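Local coordinates for protein probable starch synthase 4, chloroplastic/amyloplastic (PDB 6GNE) that belongs to the starch synthase family of glycosyltransferases with the two-domain GT-B fold and binds adenosine-5'-diphosphate and glycan, at residues S230-Q235 / L421-F426; I260-D265 / C399-M404. All blocks are in the same frame, centred on the assembly; numbering follows the deposited sequence.

Contact 1 (S230-Q235 / L421-F426)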
loop_
_atom_site.group_PDB
_atom_site.type_symbol
_atom_site.label_atom_id
_atom_site.label_comp_id
_atom_site.label_asym_id
_atom_site.label_seq_id
_atom_site.Cartn_x
_atom_site.Cartn_y
_atom_site.Cartn_z
ATOM N N SER A 230 -6.091 1.748 8.841
ATOM C CA SER A 230 -5.799 1.483 10.264
ATOM C C SER A 230 -6.772 2.199 11.179
ATOM O O SER A 230 -7.234 3.266 10.841
ATOM C CB SER A 230 -4.362 1.902 10.631
ATOM O OG SER A 230 -4.222 3.315 10.616
ATOM N N PRO A 231 -7.078 1.623 12.346
ATOM C CA PRO A 231 -7.970 2.340 13.301
ATOM C C PRO A 231 -7.496 3.778 13.674
ATOM O O PRO A 231 -8.308 4.716 13.693
ATOM C CB PRO A 231 -7.958 1.440 14.553
ATOM C CG PRO A 231 -7.530 0.087 14.084
ATOM C CD PRO A 231 -6.729 0.265 12.820
ATOM N N THR A 232 -6.203 3.950 13.944
ATOM C CA THR A 232 -5.669 5.269 14.318
ATOM C C THR A 232 -5.782 6.285 13.169
ATOM O O THR A 232 -6.232 7.418 13.380
ATOM C CB THR A 232 -4.213 5.178 14.835
ATOM O OG1 THR A 232 -4.174 4.395 16.038
ATOM C CG2 THR A 232 -3.621 6.570 15.116
ATOM N N TYR A 233 -5.408 5.874 11.959
ATOM C CA TYR A 233 -5.595 6.755 10.800
ATOM C C TYR A 233 -7.071 7.165 10.610
ATOM O O TYR A 233 -7.347 8.318 10.337
ATOM C CB TYR A 233 -5.077 6.108 9.532
ATOM C CG TYR A 233 -5.070 7.012 8.334
ATOM C CD1 TYR A 233 -4.362 8.212 8.340
ATOM C CD2 TYR A 233 -5.738 6.657 7.174
ATOM C CE1 TYR A 233 -4.320 9.030 7.217
ATOM C CE2 TYR A 233 -5.693 7.454 6.034
ATOM C CZ TYR A 233 -4.993 8.640 6.062
ATOM O OH TYR A 233 -4.978 9.430 4.941
ATOM N N ALA A 234 -7.996 6.224 10.798
ATOM C CA ALA A 234 -9.436 6.531 10.750
ATOM C C ALA A 234 -9.815 7.620 11.731
ATOM O O ALA A 234 -10.642 8.501 11.393
ATOM C CB ALA A 234 -10.289 5.294 10.977
ATOM N N GLN A 235 -9.216 7.603 12.923
ATOM C CA GLN A 235 -9.476 8.679 13.889
ATOM C C GLN A 235 -8.868 10.005 13.425
ATOM O O GLN A 235 -9.497 11.038 13.528
ATOM C CB GLN A 235 -8.992 8.310 15.287
ATOM C CG GLN A 235 -9.783 7.149 15.903
ATOM C CD GLN A 235 -11.252 7.511 16.228
ATOM O OE1 GLN A 235 -12.205 6.940 15.658
ATOM N NE2 GLN A 235 -11.440 8.481 17.119
ATOM N N LEU A 421 1.308 3.107 12.275
ATOM C CA LEU A 421 2.515 2.762 13.014
ATOM C C LEU A 421 2.166 2.720 14.485
ATOM O O LEU A 421 2.656 1.888 15.227
ATOM C CB LEU A 421 3.647 3.777 12.721
ATOM C CG LEU A 421 4.055 3.877 11.252
ATOM C CD1 LEU A 421 5.049 4.985 11.016
ATOM C CD2 LEU A 421 4.635 2.558 10.752
ATOM N N ASN A 422 1.265 3.588 14.884
ATOM C CA ASN A 422 0.752 3.607 16.249
ATOM C C ASN A 422 -0.051 2.352 16.651
ATOM O O ASN A 422 -0.185 2.050 17.816
ATOM C CB ASN A 422 -0.119 4.856 16.369
ATOM C CG ASN A 422 -0.384 5.236 17.771
ATOM O OD1 ASN A 422 0.539 5.468 18.562
ATOM N ND2 ASN A 422 -1.671 5.315 18.096
ATOM N N ASP A 423 -0.589 1.655 15.669
ATOM C CA ASP A 423 -1.340 0.412 15.824
ATOM C C ASP A 423 -0.521 -0.851 15.630
ATOM O O ASP A 423 -1.041 -1.927 15.939
ATOM C CB ASP A 423 -2.491 0.360 14.800
ATOM C CG ASP A 423 -3.525 1.458 15.011
ATOM O OD1 ASP A 423 -3.839 1.767 16.149
ATOM O OD2 ASP A 423 -4.050 2.005 14.045
ATOM N N SER A 424 0.722 -0.750 15.141
ATOM C CA SER A 424 1.575 -1.929 14.933
ATOM C C SER A 424 2.977 -1.918 15.605
ATOM O O SER A 424 3.635 -2.960 15.675
ATOM C CB SER A 424 1.760 -2.098 13.432
ATOM O OG SER A 424 2.232 -0.891 12.859
ATOM N N VAL A 425 3.447 -0.749 16.075
ATOM C CA VAL A 425 4.767 -0.622 16.684
ATOM C C VAL A 425 4.652 -0.064 18.096
ATOM O O VAL A 425 4.108 0.998 18.319
ATOM C CB VAL A 425 5.729 0.228 15.839
ATOM C CG1 VAL A 425 7.150 0.135 16.377
ATOM C CG2 VAL A 425 5.751 -0.268 14.411
ATOM N N PHE A 426 5.204 -0.808 19.044
ATOM C CA PHE A 426 5.082 -0.545 20.470
ATOM C C PHE A 426 6.467 -0.613 21.141
ATOM O O PHE A 426 7.136 -1.650 21.139
ATOM C CB PHE A 426 4.147 -1.582 21.084
ATOM C CG PHE A 426 2.795 -1.624 20.451
ATOM C CD1 PHE A 426 1.793 -0.711 20.819
ATOM C CD2 PHE A 426 2.514 -2.564 19.467
ATOM C CE1 PHE A 426 0.541 -0.755 20.234
ATOM C CE2 PHE A 426 1.250 -2.608 18.845
ATOM C CZ PHE A 426 0.263 -1.708 19.235
#

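Contact 2 (I260-D265 / C399-M404). With AC1 (4,6-dideoxy-4-{[(1S,4R,5S,6S)-4,5,6-trihydroxy-3-(hydroxymethyl)cyclohex-2-en-1-yl]amino}-alpha-D-glucopyranose), chain C; ADP (adenosine-5'-diphosphate), chain F.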
loop_
_atom_site.group_PDB
_atom_site.type_symbol
_atom_site.label_atom_id
_atom_site.label_comp_id
_atom_site.label_asym_id
_atom_site.label_seq_id
_atom_site.Cartn_x
_atom_site.Cartn_y
_atom_site.Cartn_z
ATOM N N ILE A 260 -9.424 -0.449 9.385
ATOM C CA ILE A 260 -9.016 -1.839 9.583
ATOM C C ILE A 260 -7.546 -1.953 9.196
ATOM O O ILE A 260 -7.178 -1.692 8.035
ATOM C CB ILE A 260 -9.817 -2.808 8.689
ATOM C CG1 ILE A 260 -11.296 -2.827 9.072
ATOM C CG2 ILE A 260 -9.252 -4.225 8.780
ATOM C CD1 ILE A 260 -12.177 -3.515 8.023
ATOM N N LEU A 261 -6.737 -2.385 10.161
ATOM C CA LEU A 261 -5.290 -2.512 9.977
ATOM C C LEU A 261 -4.986 -3.530 8.898
ATOM O O LEU A 261 -5.428 -4.675 8.995
ATOM C CB LEU A 261 -4.601 -2.927 11.286
ATOM C CG LEU A 261 -3.073 -2.803 11.338
ATOM C CD1 LEU A 261 -2.562 -1.362 11.153
ATOM C CD2 LEU A 261 -2.592 -3.403 12.655
ATOM N N ASN A 262 -4.256 -3.105 7.863
ATOM C CA ASN A 262 -3.796 -4.038 6.828
ATOM C C ASN A 262 -3.004 -5.208 7.479
ATOM O O ASN A 262 -2.295 -5.018 8.485
ATOM C CB ASN A 262 -2.858 -3.358 5.830
ATOM C CG ASN A 262 -3.527 -2.320 4.962
ATOM O OD1 ASN A 262 -2.845 -1.414 4.466
ATOM N ND2 ASN A 262 -4.825 -2.474 4.696
ATOM N N GLY A 263 -3.168 -6.409 6.940
ATOM C CA GLY A 263 -2.150 -7.439 7.071
ATOM C C GLY A 263 -1.129 -7.370 5.940
ATOM O O GLY A 263 -1.136 -6.453 5.116
ATOM N N ILE A 264 -0.225 -8.344 5.939
ATOM C CA ILE A 264 0.685 -8.617 4.820
ATOM C C ILE A 264 0.526 -10.079 4.433
ATOM O O ILE A 264 0.106 -10.934 5.251
ATOM C CB ILE A 264 2.175 -8.319 5.148
ATOM C CG1 ILE A 264 2.697 -9.177 6.299
ATOM C CG2 ILE A 264 2.364 -6.848 5.503
ATOM C CD1 ILE A 264 4.189 -9.062 6.505
ATOM N N ASP A 265 0.882 -10.355 3.188
ATOM C CA ASP A 265 0.840 -11.696 2.657
ATOM C C ASP A 265 1.988 -12.487 3.259
ATOM O O ASP A 265 3.082 -12.456 2.745
ATOM C CB ASP A 265 0.928 -11.654 1.136
ATOM C CG ASP A 265 0.726 -13.005 0.509
ATOM O OD1 ASP A 265 1.042 -14.035 1.136
ATOM O OD2 ASP A 265 0.269 -13.044 -0.652
ATOM N N CYS A 399 -1.258 3.357 6.936
ATOM C CA CYS A 399 -0.957 2.086 7.563
ATOM C C CYS A 399 0.548 1.822 7.627
ATOM O O CYS A 399 1.136 1.766 8.706
ATOM C CB CYS A 399 -1.652 0.940 6.878
ATOM S SG CYS A 399 -1.354 -0.650 7.705
ATOM N N GLY A 400 1.157 1.643 6.471
ATOM C CA GLY A 400 2.523 1.179 6.388
ATOM C C GLY A 400 2.578 -0.338 6.511
ATOM O O GLY A 400 1.977 -0.941 7.408
ATOM N N LEU A 401 3.286 -0.945 5.573
ATOM C CA LEU A 401 3.506 -2.376 5.528
ATOM C C LEU A 401 4.954 -2.758 5.836
ATOM O O LEU A 401 5.227 -3.875 6.322
ATOM C CB LEU A 401 3.132 -2.888 4.147
ATOM C CG LEU A 401 1.719 -2.593 3.663
ATOM C CD1 LEU A 401 1.509 -3.261 2.308
ATOM C CD2 LEU A 401 0.669 -3.078 4.641
ATOM N N THR A 402 5.887 -1.842 5.564
ATOM C CA THR A 402 7.302 -2.159 5.686
ATOM C C THR A 402 7.718 -2.522 7.123
ATOM O O THR A 402 8.585 -3.374 7.324
ATOM C CB THR A 402 8.143 -1.011 5.189
ATOM O OG1 THR A 402 7.844 0.163 5.962
ATOM C CG2 THR A 402 7.905 -0.769 3.669
ATOM N N GLN A 403 7.079 -1.898 8.109
ATOM C CA GLN A 403 7.333 -2.260 9.504
ATOM C C GLN A 403 6.852 -3.684 9.834
ATOM O O GLN A 403 7.452 -4.373 10.650
ATOM C CB GLN A 403 6.710 -1.242 10.483
ATOM C CG GLN A 403 5.215 -1.387 10.838
ATOM C CD GLN A 403 4.290 -0.753 9.823
ATOM O OE1 GLN A 403 4.692 -0.428 8.686
ATOM N NE2 GLN A 403 3.040 -0.548 10.226
ATOM N N MET A 404 5.764 -4.112 9.198
ATOM C CA MET A 404 5.257 -5.459 9.380
ATOM C C MET A 404 6.189 -6.472 8.697
ATOM O O MET A 404 6.539 -7.502 9.304
ATOM C CB MET A 404 3.845 -5.589 8.838
ATOM C CG MET A 404 2.845 -4.639 9.490
ATOM S SD MET A 404 1.152 -4.886 8.963
ATOM C CE MET A 404 0.360 -3.414 9.557
HETATM C C1 AC1 C . -0.867 5.504 -4.420
HETATM O O2 AC1 C . -3.150 6.026 -3.791
HETATM C C2 AC1 C . -2.013 5.219 -3.445
HETATM C C4A AC1 C . -0.671 2.321 3.194
HETATM C C3 AC1 C . -1.572 5.415 -1.985
HETATM O O3 AC1 C . -2.686 5.066 -1.158
HETATM C C4 AC1 C . -0.338 4.556 -1.693
HETATM N N4A AC1 C . 0.131 4.602 -0.296
HETATM C C5 AC1 C . 0.736 5.013 -2.683
HETATM O O5 AC1 C . 0.290 4.768 -4.019
HETATM C C6 AC1 C . 2.047 4.257 -2.547
HETATM C C1B AC1 C . -0.660 4.158 0.861
HETATM C C2B AC1 C . -0.075 4.588 2.231
HETATM O O2B AC1 C . 0.998 5.542 2.122
HETATM C C3B AC1 C . 0.366 3.432 3.122
HETATM O O3B AC1 C . 0.462 3.952 4.445
HETATM O O4 AC1 C . -0.143 1.241 3.965
HETATM C C5B AC1 C . -1.095 1.872 1.827
HETATM C C7B AC1 C . -1.028 2.690 0.772
HETATM C C6B AC1 C . -1.670 0.487 1.642
HETATM O O6B AC1 C . -2.890 0.342 2.380
HETATM P PB ADP F . 3.495 3.227 0.644
HETATM O O1B ADP F . 2.204 2.581 0.239
HETATM O O2B ADP F . 4.631 3.129 -0.333
HETATM O O3B ADP F . 3.271 4.655 1.084
HETATM P PA ADP F . 3.641 0.932 2.386
HETATM O O1A ADP F . 4.516 0.628 3.568
HETATM O O2A ADP F . 2.163 0.765 2.628
HETATM O O3A ADP F . 4.023 2.431 1.938
HETATM O "O5'" ADP F . 4.024 0.017 1.123
HETATM C "C5'" ADP F . 5.341 -0.009 0.571
HETATM C "C4'" ADP F . 5.658 -1.274 -0.247
HETATM O "O4'" ADP F . 6.517 -0.939 -1.348
HETATM C "C3'" ADP F . 6.441 -2.313 0.529
HETATM O "O3'" ADP F . 6.185 -3.588 -0.035
HETATM C "C2'" ADP F . 7.878 -1.947 0.263
HETATM O "O2'" ADP F . 8.766 -3.037 0.432
HETATM C "C1'" ADP F . 7.803 -1.534 -1.177
HETATM N N9 ADP F . 8.826 -0.541 -1.570
HETATM C C8 ADP F . 8.818 0.774 -1.321
HETATM N N7 ADP F . 9.895 1.369 -1.881
HETATM C C5 ADP F . 10.613 0.424 -2.509
HETATM C C6 ADP F . 11.880 0.362 -3.302
HETATM N N6 ADP F . 12.606 1.487 -3.519
HETATM N N1 ADP F . 12.263 -0.857 -3.777
HETATM C C2 ADP F . 11.530 -1.973 -3.526
HETATM N N3 ADP F . 10.391 -1.974 -2.815
HETATM C C4 ADP F . 9.898 -0.833 -2.293
#

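Contact 1 (S230-Q235 / L421-F426)
Thr232 OG1 is gripped by two residues of 421-426. Thr232 OG1 donates to Asp423 OD1 at 2.7 Å and accepts a weak bond from Asn422 ND2 at 3.4 Å. The contact spans the two lobes of the GT-B fold, joining the first turn of helix 231-238 to the weakly bonded helical residues 421-424. Asp423 uses both carboxylate oxygens on the same residue. Asp423 OD2 accepts from Thr232 N at 2.9 Å through its syn lone pair, and the bond is fairly straight at 164°. OD1 is met differently, with the hydroxyl 37° above the carboxylate plane. Thr232 chi1 is -63°, which sets OG1 beside its own backbone N; hydroxyl and N-H therefore face one carboxylate. The amide is in the first turn of the helix, so the positive helix end probably favours the charged acid. Ser230 is the N-cap, and Ser230 OG accepts from Tyr233 N at 3.1 Å. That hydroxyl is also hydrogen-bonded to Pro398 O. Thr232 CG2 lies near the Asn422 amide, 3.8 Å from Asn422 ND2. The exposed Pro231 brings its ring atom CD to 3.4 Å from Asp423 OD2.

Contact 2 (I260-D265 / C399-M404)
Met404 lies obliquely across Leu261 and Ile264, extended beyond CG. The contact is in the cleft of the GT-B fold, where a loop after strand 257-259 meets the start of helix 402-408. With chi2 at -175° and chi3 at -166°, the Met404 chain is straight and touches at both ends. Met404 CB rests on Ile264 CG2 at 3.9 Å, and Met404 CE packs against Leu261 CD1. Leu261 CD1 also meets Cys399 SG, at 3.7 Å. Asn262 CB touches two side chains of the other segment, 3.6 Å from Cys399 SG and 3.7 Å from Leu401 CD2. Its amide end turns to the glycan, where Asn262 OD1 accepts from AC1 O6B at 2.7 Å. The bonds from 399-404 to the ligands come from backbone N-H groups. Cys399 N binds AC1 O3B in a nearly straight bond, and Gly400 N gives its stronger bond to AC1 O4 at 2.9 Å. The backbone angles of Gly400 call for glycine, since a CB there would be jammed against the carbonyl O of Cys399. The next amides turn to the nucleotide at the N-terminal end of the helix. Thr402 N makes a weak bond to ADP O1A, while Leu401 N reaches ADP O1A at 2.8 Å, with an N-H...O angle of 177°.

In the fold
Both contacts lie where elements of the first lobe, or the loop that follows its strand 257-259, meet the second lobe of the GT-B fold; their centres are about 10 Å apart. Contact 2 is buried in the cleft and contact 1 lies at the surface. Their chemistry differs accordingly. Contact 1 is a small polar clamp of carboxylate, hydroxyl and amide groups. Contact 2 is larger and apolar between its segments, while several of its polar groups, mostly backbone N-H, bind AC1 and ADP. Ser230 and Pro231 pack on Leu261. Gln403 NE2 is probably hydrogen-bonded to Ser424 OG, and Leu421 packs on Gln403. Contact 1 thus borders the ligand-lined interface, with the side chain of Ser230 about 8 Å from AC1.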